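Local coordinates for protein glucosidase (Croceicoccus marinus, PDB 5Z3K) that probably hydrolyses O-glycosidic bonds as a beta-glucosidase of glycoside hydrolase family 39, at residues 125-130 with 183-188; 136-141 with 145-150. One frame throughout, in Å; residues are numbered along the deposited sequence.

Contacts 1 and 2 lie in the outer layer of a closed eight-stranded parallel barrel, a TIM-barrel fold, with centres about 13 Å apart. Both use helix 123-138, which precedes strand 151-154. Contact 1 (125-130 with 183-188) pairs its first half with the end of helix 169-186, the next helix of the barrel; contact 2 (136-141 with 145-150) folds its last turn onto the loop that leads into strand 151-154. Both segments of contact 2 fall between those of contact 1 along the chain. They meet directly where V186 CG1 packs on C139 SG at 3.5 Å, so one helix is joined to its neighbouring helix and to its following loop.

Contact 1 of 2, residues 125-130 with 183-188; sequences KYEQVV and VKRVDP
E127 and R185 reach across from two neighbouring helices and meet in a salt bridge, with R185 NH2 donating to E127 OE2 at 3.0 Å. The bond is nearly straight (165° at the hydrogen). OE2 is approached almost along its own C-O bond and sits at the edge of the guanidinium, practically in its plane. R185 NH1 turns toward the same oxygen at 3.4 Å, but this second bond is weak. Carboxylate and guanidinium are nearly coplanar, 22° apart, although the two side chains cross at about a right angle. E127 runs extended from its helix, whereas R185 starts straight and then bends at chi3 (-46°), which swings its flat end round to the acid. Long, charged residues suit this surface contact, where backbones are too far apart for short side chains to meet.

The helices, 123-138 and 169-186, are the ones that follow the third and fourth strands of a (beta/alpha)8 barrel, and they lie side by side on its outside. The stronger partners are R181 for E127 OE1 and E131 for R185 NH1, and the E127-R185 bridge links these two pairs. Acids on one helix thus alternate with arginines on the other, which would probably favour the charged form of the two acids.

On the barrel side of the salt bridge the apolar V130 and V183 come within 5.0 Å (V130 CG1 to V183 CG2) without touching closely. Compact branched valines fit that buried layer, where V130 also packs on A182 and on I109 of strand 104-109.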
loop_
_atom_site.group_PDB
_atom_site.type_symbol
_atom_site.label_atom_id
_atom_site.label_comp_id
_atom_site.label_asym_id
_atom_site.label_seq_id
_atom_site.Cartn_x
_atom_site.Cartn_y
_atom_site.Cartn_z
ATOM N N LYS A 125 31.843 -5.130 1.317
ATOM C CA LYS A 125 31.403 -5.655 0.025
ATOM C C LYS A 125 29.889 -5.546 -0.129
ATOM O O LYS A 125 29.393 -5.242 -1.221
ATOM C CB LYS A 125 31.862 -7.106 -0.151
ATOM C CG LYS A 125 31.716 -7.644 -1.593
ATOM C CD LYS A 125 32.307 -9.033 -1.740
ATOM C CE LYS A 125 32.560 -9.359 -3.202
ATOM N NZ LYS A 125 33.338 -10.625 -3.393
ATOM N N TYR A 126 29.139 -5.798 0.948
ATOM C CA TYR A 126 27.695 -5.579 0.918
ATOM C C TYR A 126 27.370 -4.166 0.431
ATOM O O TYR A 126 26.525 -3.968 -0.451
ATOM C CB TYR A 126 27.121 -5.837 2.317
ATOM C CG TYR A 126 25.609 -5.777 2.414
ATOM C CD1 TYR A 126 24.820 -6.869 2.046
ATOM C CD2 TYR A 126 24.973 -4.637 2.887
ATOM C CE1 TYR A 126 23.421 -6.815 2.147
ATOM C CE2 TYR A 126 23.583 -4.576 2.990
ATOM C CZ TYR A 126 22.820 -5.670 2.618
ATOM O OH TYR A 126 21.442 -5.613 2.709
ATOM N N GLU A 127 28.077 -3.170 0.969
ATOM C CA GLU A 127 27.820 -1.782 0.595
ATOM C C GLU A 127 28.122 -1.532 -0.885
ATOM O O GLU A 127 27.351 -0.845 -1.568
ATOM C CB GLU A 127 28.636 -0.850 1.500
ATOM C CG GLU A 127 28.424 0.637 1.237
ATOM C CD GLU A 127 29.097 1.525 2.281
ATOM O OE1 GLU A 127 29.526 0.997 3.328
ATOM O OE2 GLU A 127 29.181 2.752 2.061
ATOM N N GLN A 128 29.202 -2.080 -1.387
ATOM C CA GLN A 128 29.520 -1.919 -2.773
ATOM C C GLN A 128 28.428 -2.544 -3.664
ATOM O O GLN A 128 28.045 -1.992 -4.619
ATOM C CB GLN A 128 30.845 -2.607 -3.112
ATOM C CG GLN A 128 32.086 -2.049 -2.503
ATOM C CD GLN A 128 33.320 -2.814 -3.006
ATOM O OE1 GLN A 128 33.710 -3.801 -2.443
ATOM N NE2 GLN A 128 33.848 -2.402 -4.126
ATOM N N VAL A 129 27.948 -3.690 -3.272
ATOM C CA VAL A 129 26.966 -4.390 -4.093
ATOM C C VAL A 129 25.637 -3.642 -4.063
ATOM O O VAL A 129 24.970 -3.508 -5.095
ATOM C CB VAL A 129 26.849 -5.858 -3.637
ATOM C CG1 VAL A 129 25.593 -6.511 -4.177
ATOM C CG2 VAL A 129 28.088 -6.625 -4.103
ATOM N N VAL A 130 25.265 -3.080 -2.905
ATOM C CA VAL A 130 24.043 -2.270 -2.845
ATOM C C VAL A 130 24.174 -1.052 -3.745
ATOM O O VAL A 130 23.231 -0.682 -4.461
ATOM C CB VAL A 130 23.718 -1.852 -1.398
ATOM C CG1 VAL A 130 22.562 -0.819 -1.386
ATOM C CG2 VAL A 130 23.364 -3.066 -0.550
ATOM N N VAL A 183 22.987 4.514 -1.276
ATOM C CA VAL A 183 21.911 5.152 -2.031
ATOM C C VAL A 183 22.219 6.631 -2.242
ATOM O O VAL A 183 22.097 7.161 -3.354
ATOM C CB VAL A 183 20.566 4.956 -1.306
ATOM C CG1 VAL A 183 19.523 5.941 -1.823
ATOM C CG2 VAL A 183 20.086 3.513 -1.443
ATOM N N LYS A 184 22.632 7.318 -1.175
ATOM C CA LYS A 184 22.877 8.753 -1.273
ATOM C C LYS A 184 24.121 9.059 -2.098
ATOM O O LYS A 184 24.194 10.112 -2.739
ATOM C CB LYS A 184 23.006 9.351 0.125
ATOM C CG LYS A 184 21.721 9.287 0.943
ATOM C CD LYS A 184 20.607 10.084 0.280
ATOM C CE LYS A 184 19.437 10.282 1.222
ATOM N NZ LYS A 184 18.378 11.080 0.570
ATOM N N ARG A 185 25.103 8.155 -2.095
ATOM C CA ARG A 185 26.274 8.331 -2.946
ATOM C C ARG A 185 25.889 8.296 -4.423
ATOM O O ARG A 185 26.454 9.032 -5.240
ATOM C CB ARG A 185 27.310 7.254 -2.617
ATOM C CG ARG A 185 28.579 7.274 -3.452
ATOM C CD ARG A 185 29.561 6.216 -2.936
ATOM N NE ARG A 185 29.681 6.255 -1.478
ATOM C CZ ARG A 185 29.502 5.213 -0.665
ATOM N NH1 ARG A 185 29.186 4.015 -1.147
ATOM N NH2 ARG A 185 29.641 5.373 0.644
ATOM N N VAL A 186 24.916 7.459 -4.787
ATOM C CA VAL A 186 24.531 7.369 -6.191
ATOM C C VAL A 186 23.789 8.627 -6.619
ATOM O O VAL A 186 24.057 9.198 -7.682
ATOM C CB VAL A 186 23.687 6.106 -6.429
ATOM C CG1 VAL A 186 23.105 6.118 -7.851
ATOM C CG2 VAL A 186 24.513 4.867 -6.170
ATOM N N ASP A 187 22.864 9.081 -5.792
ATOM C CA ASP A 187 22.029 10.227 -6.100
ATOM C C ASP A 187 21.403 10.749 -4.812
ATOM O O ASP A 187 20.568 10.067 -4.202
ATOM C CB ASP A 187 20.963 9.828 -7.119
ATOM C CG ASP A 187 20.071 10.982 -7.530
ATOM O OD1 ASP A 187 20.312 12.141 -7.122
ATOM O OD2 ASP A 187 19.108 10.719 -8.275
ATOM N N PRO A 188 21.796 11.943 -4.361
ATOM C CA PRO A 188 21.204 12.497 -3.132
ATOM C C PRO A 188 19.695 12.664 -3.203
ATOM O O PRO A 188 19.049 12.730 -2.153
ATOM C CB PRO A 188 21.908 13.854 -2.983
ATOM C CG PRO A 188 23.174 13.720 -3.758
ATOM C CD PRO A 188 22.882 12.786 -4.892
#

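Contact 2 of 2, residues 136-141 with 145-150; sequences HYVCGW and FENAVS
This is a mainly backbone contact in which the last turn of helix 123-138 and the residues just after it are tied to the loop leading into strand 151-154. Three successive carbonyls, with no further helix turn to bond to, are taken up by loop amides. F145 N bonds to H136 O at 2.8 Å. A148 N takes Y137 O at 3.0 Å, and N147 N takes V138 O at 2.9 Å. In the reverse direction G140 N reaches F145 O at 2.8 Å, from well above the carbonyl plane. C139 and E146 form an isolated beta bridge. Glycine suits position 140 because its phi is positive (73°) and a CB would run into the E146 carboxylate.

Y137 and F145 lie side by side, pointing the same way. Their planes are only 26° apart but slid, with centroids 5.7 Å apart, so Y137 CD1 meets F145 CD1 at 3.6 Å. With CG beside its own backbone N (chi1 -72°), the Y137 ring lies next to H136, whose CD2 sits over the centre of one face. Y137 CB rests on V149 CG2 at 3.7 Å. An alanine in place of Y137 would probably leave H136 CD2 without the ring face it covers and F145 CD1 without its neighbour, freeing the F145 ring to turn.

Flat apolar rings suit both places, packing against V95 of helix 89-100, while the Y137 hydroxyl bonds weakly, and H136 NE2 more firmly, to D92 of that helix. The V149 side chain also touches I105 and F107 of strand 104-109, seating the loop against the barrel just before strand 151-154 begins.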
loop_
_atom_site.group_PDB
_atom_site.type_symbol
_atom_site.label_atom_id
_atom_site.label_comp_id
_atom_site.label_asym_id
_atom_site.label_seq_id
_atom_site.Cartn_x
_atom_site.Cartn_y
_atom_site.Cartn_z
ATOM N N HIS A 136 22.472 0.456 -11.138
ATOM C CA HIS A 136 21.819 -0.257 -12.229
ATOM C C HIS A 136 20.399 0.255 -12.457
ATOM O O HIS A 136 19.956 0.376 -13.605
ATOM C CB HIS A 136 21.821 -1.758 -11.940
ATOM C CG HIS A 136 21.082 -2.570 -12.948
ATOM N ND1 HIS A 136 21.609 -2.890 -14.185
ATOM C CD2 HIS A 136 19.854 -3.136 -12.904
ATOM C CE1 HIS A 136 20.736 -3.616 -14.857
ATOM N NE2 HIS A 136 19.659 -3.775 -14.104
ATOM N N TYR A 137 19.672 0.581 -11.390
ATOM C CA TYR A 137 18.283 0.991 -11.558
ATOM C C TYR A 137 18.085 2.500 -11.607
ATOM O O TYR A 137 16.976 2.944 -11.910
ATOM C CB TYR A 137 17.411 0.373 -10.453
ATOM C CG TYR A 137 17.261 -1.113 -10.699
ATOM C CD1 TYR A 137 16.588 -1.573 -11.828
ATOM C CD2 TYR A 137 17.855 -2.049 -9.857
ATOM C CE1 TYR A 137 16.469 -2.921 -12.090
ATOM C CE2 TYR A 137 17.741 -3.410 -10.113
ATOM C CZ TYR A 137 17.046 -3.841 -11.228
ATOM O OH TYR A 137 16.950 -5.192 -11.516
ATOM N N VAL A 138 19.127 3.297 -11.351
ATOM C CA VAL A 138 19.015 4.748 -11.335
ATOM C C VAL A 138 19.874 5.408 -12.408
ATOM O O VAL A 138 19.444 6.385 -13.033
ATOM C CB VAL A 138 19.351 5.320 -9.940
ATOM C CG1 VAL A 138 19.338 6.849 -9.972
ATOM C CG2 VAL A 138 18.353 4.799 -8.894
ATOM N N CYS A 139 21.085 4.891 -12.653
ATOM C CA CYS A 139 22.040 5.529 -13.558
ATOM C C CYS A 139 22.365 4.688 -14.791
ATOM O O CYS A 139 23.357 4.964 -15.467
ATOM C CB CYS A 139 23.338 5.861 -12.808
ATOM S SG CYS A 139 23.067 6.816 -11.304
ATOM N N GLY A 140 21.569 3.667 -15.101
ATOM C CA GLY A 140 21.837 2.856 -16.279
ATOM C C GLY A 140 23.014 1.904 -16.195
ATOM O O GLY A 140 23.372 1.308 -17.216
ATOM N N TRP A 141 23.617 1.723 -15.019
ATOM C CA TRP A 141 24.798 0.873 -14.883
ATOM C C TRP A 141 24.486 -0.574 -15.247
ATOM O O TRP A 141 23.440 -1.111 -14.876
ATOM C CB TRP A 141 25.319 0.953 -13.444
ATOM C CG TRP A 141 26.642 0.303 -13.184
ATOM C CD1 TRP A 141 27.877 0.873 -13.332
ATOM C CD2 TRP A 141 26.871 -1.027 -12.690
ATOM N NE1 TRP A 141 28.858 -0.024 -12.979
ATOM C CE2 TRP A 141 28.268 -1.197 -12.581
ATOM C CE3 TRP A 141 26.033 -2.090 -12.330
ATOM C CZ2 TRP A 141 28.846 -2.389 -12.131
ATOM C CZ3 TRP A 141 26.601 -3.269 -11.887
ATOM C CH2 TRP A 141 28.002 -3.411 -11.786
ATOM N N PHE A 145 18.532 0.906 -15.929
ATOM C CA PHE A 145 17.463 1.870 -16.116
ATOM C C PHE A 145 17.920 3.242 -15.654
ATOM O O PHE A 145 18.791 3.362 -14.791
ATOM C CB PHE A 145 16.220 1.472 -15.316
ATOM C CG PHE A 145 15.617 0.152 -15.726
ATOM C CD1 PHE A 145 16.204 -1.049 -15.355
ATOM C CD2 PHE A 145 14.441 0.121 -16.452
ATOM C CE1 PHE A 145 15.634 -2.261 -15.721
ATOM C CE2 PHE A 145 13.864 -1.085 -16.819
ATOM C CZ PHE A 145 14.461 -2.273 -16.451
ATOM N N GLU A 146 17.301 4.275 -16.214
ATOM C CA GLU A 146 17.492 5.641 -15.752
ATOM C C GLU A 146 16.326 6.014 -14.840
ATOM O O GLU A 146 15.165 5.975 -15.264
ATOM C CB GLU A 146 17.593 6.617 -16.925
ATOM C CG GLU A 146 18.706 6.298 -17.930
ATOM C CD GLU A 146 20.117 6.465 -17.363
ATOM O OE1 GLU A 146 21.038 5.794 -17.873
ATOM O OE2 GLU A 146 20.319 7.266 -16.425
ATOM N N ASN A 147 16.638 6.355 -13.589
ATOM C CA ASN A 147 15.653 6.937 -12.673
ATOM C C ASN A 147 14.426 6.048 -12.482
ATOM O O ASN A 147 13.300 6.532 -12.400
ATOM C CB ASN A 147 15.237 8.324 -13.152
ATOM C CG ASN A 147 16.355 9.300 -13.030
ATOM O OD1 ASN A 147 17.175 9.156 -12.135
ATOM N ND2 ASN A 147 16.417 10.284 -13.919
ATOM N N ALA A 148 14.640 4.741 -12.369
ATOM C CA ALA A 148 13.500 3.838 -12.283
ATOM C C ALA A 148 13.017 3.609 -10.859
ATOM O O ALA A 148 11.855 3.233 -10.670
ATOM C CB ALA A 148 13.836 2.490 -12.931
ATOM N N VAL A 149 13.862 3.831 -9.856
ATOM C CA VAL A 149 13.539 3.514 -8.466
ATOM C C VAL A 149 13.785 4.757 -7.629
ATOM O O VAL A 149 14.942 5.146 -7.411
ATOM C CB VAL A 149 14.368 2.329 -7.942
ATOM C CG1 VAL A 149 14.016 2.030 -6.499
ATOM C CG2 VAL A 149 14.128 1.120 -8.805
ATOM N N SER A 150 12.706 5.359 -7.119
ATOM C CA SER A 150 12.812 6.591 -6.353
ATOM C C SER A 150 12.986 6.362 -4.858
ATOM O O SER A 150 13.482 7.256 -4.162
ATOM C CB SER A 150 11.568 7.456 -6.579
ATOM O OG SER A 150 10.414 6.794 -6.087
#